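Local coordinates for probable starch synthase 4, chloroplastic/amyloplastic (Arabidopsis thaliana, PDB 6GNE), which is a probable plastid starch synthase with the two-domain GT-B glycosyltransferase fold, holding ADP in its binding cleft, at residues R308-P320 with G338-I352. Sequence-based numbering, arbitrary orientation.
Sequences RRPLVGCITRLVP and GGQFVLLGSSPVPHI. With ADP (adenosine-5'-diphosphate), chain F; AC1 (4,6-dideoxy-4-{[(1S,4R,5S,6S)-4,5,6-trihydroxy-3-(hydroxymethyl)cyclohex-2-en-1-yl]amino}-alpha-D-glucopyranose), chain C.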
loop_
_atom_site.group_PDB
_atom_site.type_symbol
_atom_site.label_atom_id
_atom_site.label_comp_id
_atom_site.label_asym_id
_atom_site.label_seq_id
_atom_site.Cartn_x
_atom_site.Cartn_y
_atom_site.Cartn_z
ATOM N N ARG A 308 -13.011 -17.994 25.261
ATOM C CA ARG A 308 -11.954 -18.766 24.573
ATOM C C ARG A 308 -12.369 -19.478 23.273
ATOM O O ARG A 308 -11.900 -20.565 22.974
ATOM C CB ARG A 308 -11.308 -19.757 25.568
ATOM C CG ARG A 308 -10.359 -19.057 26.527
ATOM C CD ARG A 308 -8.950 -18.938 25.935
ATOM N NE ARG A 308 -8.513 -17.550 25.859
ATOM C CZ ARG A 308 -7.344 -17.164 25.393
ATOM N NH1 ARG A 308 -7.097 -15.869 25.315
ATOM N NH2 ARG A 308 -6.453 -18.026 24.942
ATOM N N ARG A 309 -13.174 -18.804 22.470
ATOM C CA ARG A 309 -13.322 -19.162 21.080
ATOM C C ARG A 309 -12.523 -18.109 20.293
ATOM O O ARG A 309 -12.838 -16.927 20.369
ATOM C CB ARG A 309 -14.802 -19.180 20.705
ATOM C CG ARG A 309 -15.066 -19.869 19.403
ATOM C CD ARG A 309 -16.541 -19.992 19.059
ATOM N NE ARG A 309 -17.045 -21.359 19.183
ATOM C CZ ARG A 309 -17.190 -22.266 18.201
ATOM N NH1 ARG A 309 -17.693 -23.454 18.519
ATOM N NH2 ARG A 309 -16.878 -22.034 16.918
ATOM N N PRO A 310 -11.457 -18.524 19.580
ATOM C CA PRO A 310 -10.638 -17.549 18.867
ATOM C C PRO A 310 -11.370 -16.950 17.640
ATOM O O PRO A 310 -12.002 -17.683 16.882
ATOM C CB PRO A 310 -9.417 -18.367 18.441
ATOM C CG PRO A 310 -9.941 -19.732 18.285
ATOM C CD PRO A 310 -10.991 -19.894 19.343
ATOM N N LEU A 311 -11.298 -15.628 17.508
ATOM C CA LEU A 311 -11.859 -14.907 16.374
ATOM C C LEU A 311 -10.748 -14.684 15.362
ATOM O O LEU A 311 -9.759 -14.034 15.662
ATOM C CB LEU A 311 -12.434 -13.562 16.826
ATOM C CG LEU A 311 -13.042 -12.675 15.743
ATOM C CD1 LEU A 311 -14.308 -13.306 15.196
ATOM C CD2 LEU A 311 -13.364 -11.306 16.309
ATOM N N VAL A 312 -10.911 -15.235 14.167
ATOM C CA VAL A 312 -9.939 -15.099 13.080
ATOM C C VAL A 312 -10.462 -13.998 12.176
ATOM O O VAL A 312 -11.598 -14.043 11.728
ATOM C CB VAL A 312 -9.809 -16.404 12.260
ATOM C CG1 VAL A 312 -8.832 -16.207 11.096
ATOM C CG2 VAL A 312 -9.358 -17.577 13.147
ATOM N N GLY A 313 -9.648 -12.986 11.939
ATOM C CA GLY A 313 -10.024 -11.887 11.042
ATOM C C GLY A 313 -9.200 -11.906 9.763
ATOM O O GLY A 313 -8.094 -12.476 9.703
ATOM N N CYS A 314 -9.781 -11.322 8.724
ATOM C CA CYS A 314 -9.145 -11.152 7.447
ATOM C C CYS A 314 -9.712 -9.895 6.829
ATOM O O CYS A 314 -10.937 -9.788 6.646
ATOM C CB CYS A 314 -9.426 -12.349 6.538
ATOM S SG CYS A 314 -8.696 -12.187 4.891
ATOM N N ILE A 315 -8.820 -8.947 6.511
ATOM C CA ILE A 315 -9.139 -7.657 5.869
ATOM C C ILE A 315 -8.235 -7.519 4.670
ATOM O O ILE A 315 -7.016 -7.409 4.815
ATOM C CB ILE A 315 -8.877 -6.473 6.801
ATOM C CG1 ILE A 315 -9.831 -6.532 8.004
ATOM C CG2 ILE A 315 -9.063 -5.165 6.053
ATOM C CD1 ILE A 315 -9.357 -5.742 9.189
ATOM N N THR A 316 -8.816 -7.498 3.483
ATOM C CA THR A 316 -8.018 -7.594 2.270
ATOM C C THR A 316 -8.844 -7.266 1.032
ATOM O O THR A 316 -10.079 -7.297 1.053
ATOM C CB THR A 316 -7.454 -9.031 2.118
ATOM O OG1 THR A 316 -6.508 -9.076 1.050
ATOM C CG2 THR A 316 -8.569 -10.038 1.854
ATOM N N ARG A 317 -8.144 -6.944 -0.043
ATOM C CA ARG A 317 -8.738 -6.945 -1.358
ATOM C C ARG A 317 -8.720 -8.410 -1.766
ATOM O O ARG A 317 -7.778 -9.112 -1.475
ATOM C CB ARG A 317 -7.941 -6.066 -2.345
ATOM C CG ARG A 317 -7.958 -4.574 -1.972
ATOM C CD ARG A 317 -6.968 -3.683 -2.737
ATOM N NE ARG A 317 -5.630 -4.306 -2.849
ATOM C CZ ARG A 317 -5.175 -4.982 -3.908
ATOM N NH1 ARG A 317 -5.939 -5.110 -4.986
ATOM N NH2 ARG A 317 -3.934 -5.508 -3.912
ATOM N N LEU A 318 -9.772 -8.852 -2.433
ATOM C CA LEU A 318 -9.917 -10.227 -2.835
ATOM C C LEU A 318 -9.496 -10.384 -4.294
ATOM O O LEU A 318 -10.314 -10.344 -5.204
ATOM C CB LEU A 318 -11.350 -10.669 -2.610
ATOM C CG LEU A 318 -11.844 -10.712 -1.155
ATOM C CD1 LEU A 318 -13.356 -10.833 -1.157
ATOM C CD2 LEU A 318 -11.240 -11.874 -0.388
ATOM N N VAL A 319 -8.194 -10.563 -4.477
ATOM C CA VAL A 319 -7.557 -10.745 -5.796
ATOM C C VAL A 319 -6.564 -11.902 -5.686
ATOM O O VAL A 319 -6.102 -12.201 -4.601
ATOM C CB VAL A 319 -6.844 -9.427 -6.257
ATOM C CG1 VAL A 319 -7.857 -8.288 -6.365
ATOM C CG2 VAL A 319 -5.718 -8.996 -5.297
ATOM N N PRO A 320 -6.210 -12.553 -6.804
ATOM C CA PRO A 320 -5.300 -13.719 -6.715
ATOM C C PRO A 320 -4.068 -13.543 -5.862
ATOM O O PRO A 320 -3.663 -14.485 -5.202
ATOM C CB PRO A 320 -4.903 -13.957 -8.156
ATOM C CG PRO A 320 -6.084 -13.472 -8.961
ATOM C CD PRO A 320 -6.798 -12.422 -8.154
ATOM N N GLY A 338 -13.372 -24.972 15.593
ATOM C CA GLY A 338 -14.106 -24.391 16.704
ATOM C C GLY A 338 -13.835 -22.917 16.955
ATOM O O GLY A 338 -13.963 -22.463 18.085
ATOM N N GLY A 339 -13.439 -22.179 15.912
ATOM C CA GLY A 339 -13.252 -20.734 15.991
ATOM C C GLY A 339 -14.337 -20.019 15.228
ATOM O O GLY A 339 -15.203 -20.654 14.634
ATOM N N GLN A 340 -14.285 -18.696 15.263
ATOM C CA GLN A 340 -15.138 -17.810 14.474
ATOM C C GLN A 340 -14.301 -17.061 13.452
ATOM O O GLN A 340 -13.089 -16.951 13.595
ATOM C CB GLN A 340 -15.837 -16.810 15.386
ATOM C CG GLN A 340 -16.643 -17.448 16.523
ATOM C CD GLN A 340 -17.270 -16.435 17.463
ATOM O OE1 GLN A 340 -16.614 -15.502 17.895
ATOM N NE2 GLN A 340 -18.540 -16.632 17.796
ATOM N N PHE A 341 -14.945 -16.568 12.406
ATOM C CA PHE A 341 -14.268 -15.926 11.288
ATOM C C PHE A 341 -15.047 -14.683 10.783
ATOM O O PHE A 341 -16.241 -14.770 10.467
ATOM C CB PHE A 341 -14.124 -16.927 10.149
ATOM C CG PHE A 341 -13.084 -16.560 9.142
ATOM C CD1 PHE A 341 -13.317 -15.592 8.183
ATOM C CD2 PHE A 341 -11.856 -17.166 9.177
ATOM C CE1 PHE A 341 -12.347 -15.233 7.271
ATOM C CE2 PHE A 341 -10.858 -16.812 8.267
ATOM C CZ PHE A 341 -11.099 -15.842 7.321
ATOM N N VAL A 342 -14.344 -13.562 10.667
ATOM C CA VAL A 342 -14.874 -12.331 10.114
ATOM C C VAL A 342 -14.023 -11.898 8.931
ATOM O O VAL A 342 -12.845 -11.632 9.104
ATOM C CB VAL A 342 -14.865 -11.186 11.146
ATOM C CG1 VAL A 342 -15.380 -9.912 10.524
ATOM C CG2 VAL A 342 -15.812 -11.527 12.275
ATOM N N LEU A 343 -14.632 -11.824 7.751
ATOM C CA LEU A 343 -13.960 -11.362 6.550
ATOM C C LEU A 343 -14.496 -9.979 6.203
ATOM O O LEU A 343 -15.716 -9.758 6.147
ATOM C CB LEU A 343 -14.187 -12.297 5.362
ATOM C CG LEU A 343 -13.640 -11.881 3.996
ATOM C CD1 LEU A 343 -12.122 -11.741 4.032
ATOM C CD2 LEU A 343 -13.987 -12.901 2.953
ATOM N N LEU A 344 -13.573 -9.061 5.959
ATOM C CA LEU A 344 -13.892 -7.784 5.354
ATOM C C LEU A 344 -13.057 -7.663 4.089
ATOM O O LEU A 344 -11.852 -7.559 4.154
ATOM C CB LEU A 344 -13.571 -6.655 6.324
ATOM C CG LEU A 344 -13.775 -5.234 5.823
ATOM C CD1 LEU A 344 -15.206 -5.060 5.379
ATOM C CD2 LEU A 344 -13.427 -4.286 6.970
ATOM N N GLY A 345 -13.702 -7.711 2.935
ATOM C CA GLY A 345 -12.969 -7.578 1.681
ATOM C C GLY A 345 -13.895 -7.474 0.501
ATOM O O GLY A 345 -15.018 -7.964 0.559
ATOM N N SER A 346 -13.439 -6.829 -0.567
ATOM C CA SER A 346 -14.133 -6.978 -1.839
ATOM C C SER A 346 -13.184 -7.137 -2.997
ATOM O O SER A 346 -12.011 -6.856 -2.880
ATOM C CB SER A 346 -15.166 -5.862 -2.087
ATOM O OG SER A 346 -14.522 -4.634 -2.136
ATOM N N SER A 347 -13.730 -7.634 -4.098
ATOM C CA SER A 347 -12.978 -8.006 -5.267
ATOM C C SER A 347 -13.409 -7.144 -6.417
ATOM O O SER A 347 -14.600 -7.014 -6.649
ATOM C CB SER A 347 -13.296 -9.453 -5.660
ATOM O OG SER A 347 -12.465 -9.874 -6.728
ATOM N N PRO A 348 -12.446 -6.635 -7.200
ATOM C CA PRO A 348 -12.800 -6.074 -8.500
ATOM C C PRO A 348 -13.114 -7.135 -9.566
ATOM O O PRO A 348 -13.504 -6.751 -10.674
ATOM C CB PRO A 348 -11.523 -5.318 -8.900
ATOM C CG PRO A 348 -10.410 -6.122 -8.299
ATOM C CD PRO A 348 -10.977 -6.725 -7.027
ATOM N N VAL A 349 -12.914 -8.434 -9.264
ATOM C CA VAL A 349 -13.075 -9.511 -10.237
ATOM C C VAL A 349 -14.410 -10.210 -10.001
ATOM O O VAL A 349 -14.549 -10.904 -9.028
ATOM C CB VAL A 349 -11.912 -10.530 -10.132
ATOM C CG1 VAL A 349 -12.001 -11.552 -11.262
ATOM C CG2 VAL A 349 -10.564 -9.828 -10.146
ATOM N N PRO A 350 -15.384 -10.044 -10.890
ATOM C CA PRO A 350 -16.732 -10.576 -10.618
ATOM C C PRO A 350 -16.868 -12.056 -10.247
ATOM O O PRO A 350 -17.710 -12.380 -9.418
ATOM C CB PRO A 350 -17.490 -10.294 -11.923
ATOM C CG PRO A 350 -16.860 -9.056 -12.435
ATOM C CD PRO A 350 -15.390 -9.145 -12.061
ATOM N N HIS A 351 -16.091 -12.951 -10.840
ATOM C CA HIS A 351 -16.207 -14.383 -10.485
ATOM C C HIS A 351 -15.745 -14.643 -9.048
ATOM O O HIS A 351 -16.255 -15.521 -8.394
ATOM C CB HIS A 351 -15.537 -15.335 -11.507
ATOM C CG HIS A 351 -14.061 -15.486 -11.341
ATOM N ND1 HIS A 351 -13.487 -16.404 -10.476
ATOM C CD2 HIS A 351 -13.028 -14.861 -11.967
ATOM C CE1 HIS A 351 -12.164 -16.305 -10.549
ATOM N NE2 HIS A 351 -11.858 -15.375 -11.443
ATOM N N ILE A 352 -14.787 -13.861 -8.576
ATOM C CA ILE A 352 -14.319 -13.896 -7.190
ATOM C C ILE A 352 -15.372 -13.263 -6.274
ATOM O O ILE A 352 -15.678 -13.815 -5.208
ATOM C CB ILE A 352 -12.948 -13.205 -7.010
ATOM C CG1 ILE A 352 -11.903 -13.862 -7.915
ATOM C CG2 ILE A 352 -12.484 -13.247 -5.552
ATOM C CD1 ILE A 352 -10.458 -13.488 -7.646
HETATM P PB ADP F . -2.570 -3.985 -0.750
HETATM O O1B ADP F . -1.751 -2.749 -0.977
HETATM O O2B ADP F . -4.058 -3.798 -0.671
HETATM O O3B ADP F . -2.203 -5.066 -1.741
HETATM P PA ADP F . -1.514 -3.720 1.921
HETATM O O1A ADP F . -1.482 -4.671 3.082
HETATM O O2A ADP F . -0.182 -3.118 1.555
HETATM O O3A ADP F . -2.168 -4.545 0.703
HETATM O "O5'" ADP F . -2.529 -2.505 2.186
HETATM C "C5'" ADP F . -3.910 -2.717 2.488
HETATM C "C4'" ADP F . -4.587 -1.537 3.209
HETATM O "O4'" ADP F . -5.951 -1.423 2.779
HETATM C "C3'" ADP F . -4.686 -1.726 4.709
HETATM O "O3'" ADP F . -4.753 -0.450 5.322
HETATM C "C2'" ADP F . -6.011 -2.420 4.892
HETATM O "O2'" ADP F . -6.558 -2.234 6.185
HETATM C "C1'" ADP F . -6.840 -1.725 3.854
HETATM N N9 ADP F . -7.946 -2.550 3.319
HETATM C C8 ADP F . -7.861 -3.533 2.415
HETATM N N7 ADP F . -9.088 -4.024 2.131
HETATM C C5 ADP F . -9.986 -3.345 2.862
HETATM C C6 ADP F . -11.470 -3.357 3.055
HETATM N N6 ADP F . -12.240 -4.246 2.378
HETATM N N1 ADP F . -11.996 -2.455 3.932
HETATM C C2 ADP F . -11.201 -1.591 4.614
HETATM N N3 ADP F . -9.865 -1.543 4.483
HETATM C C4 ADP F . -9.219 -2.377 3.644
HETATM C C1 AC1 C . -2.269 -0.251 -6.736
HETATM O O2 AC1 C . -0.100 0.026 -7.785
HETATM C C2 AC1 C . -0.753 -0.190 -6.523
HETATM C C4A AC1 C . 2.332 -3.208 -0.553
HETATM C C3 AC1 C . -0.236 -1.442 -5.796
HETATM O O3 AC1 C . 1.168 -1.260 -5.592
HETATM C C4 AC1 C . -0.996 -1.633 -4.480
HETATM N N4A AC1 C . -0.531 -2.763 -3.656
HETATM C C5 AC1 C . -2.473 -1.761 -4.863
HETATM O O5 AC1 C . -2.909 -0.555 -5.495
HETATM C C6 AC1 C . -3.394 -1.951 -3.670
HETATM C C1B AC1 C . 0.819 -2.875 -3.087
HETATM C C2B AC1 C . 1.156 -4.280 -2.525
HETATM O O2B AC1 C . 0.184 -5.285 -2.873
HETATM C C3B AC1 C . 1.403 -4.318 -1.021
HETATM O O3B AC1 C . 2.095 -5.535 -0.753
HETATM O O4 AC1 C . 2.435 -3.255 0.871
HETATM C C5B AC1 C . 1.871 -1.864 -1.032
HETATM C C7B AC1 C . 1.138 -1.732 -2.143
HETATM C C6B AC1 C . 2.293 -0.621 -0.285
HETATM O O6B AC1 C . 3.717 -0.464 -0.324
HETATM O O HOH W 1 -11.075 -4.771 -0.139
#
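Ser-347 OG donates to Leu-318 O at 2.7 Å and accepts Val-349 N at 3.0 Å, the latter closing an ST turn just ahead of the helix that follows. With OG anti to the Ser-347 backbone N (chi1 -174°), the hydroxyl reaches the carbonyl almost head-on. Behind this clasp run two parallel strands in unbroken register from Leu-311/Gln-340 to Ile-315/Leu-344. Near the pocket one rung is missing: Thr-316 O and Ser-346 N stand 3.8 Å apart, not bonded, and a water bridges them, also accepting from ADP N6 at 2.8 Å, before Leu-318 N bonds to Ser-346 O. The adenine lies by Ile-315, whose CG2 is 3.7 Å from ADP C4, and Leu-344 CG packs near ADP N1. Arg-317 bends at chi3 and sets its guanidinium edge to the terminal phosphate, NE to ADP O2B at 2.7 Å and NH2 to ADP O3B at 2.8 Å, both nearly straight, with AC1 C6 over one face. Away from ADP, Val-312 CG1 meets Phe-341 CE2 at 3.5 Å and Cys-314 SG touches Leu-343 CD1. Helix 324-336, the crossover of this beta-alpha-beta unit, packs on Val-312, Cys-314 and Phe-341; helices 287-300 and 377-386 cover Val-342 on the other face, and strands 389-392 and 369-372 flank the pair.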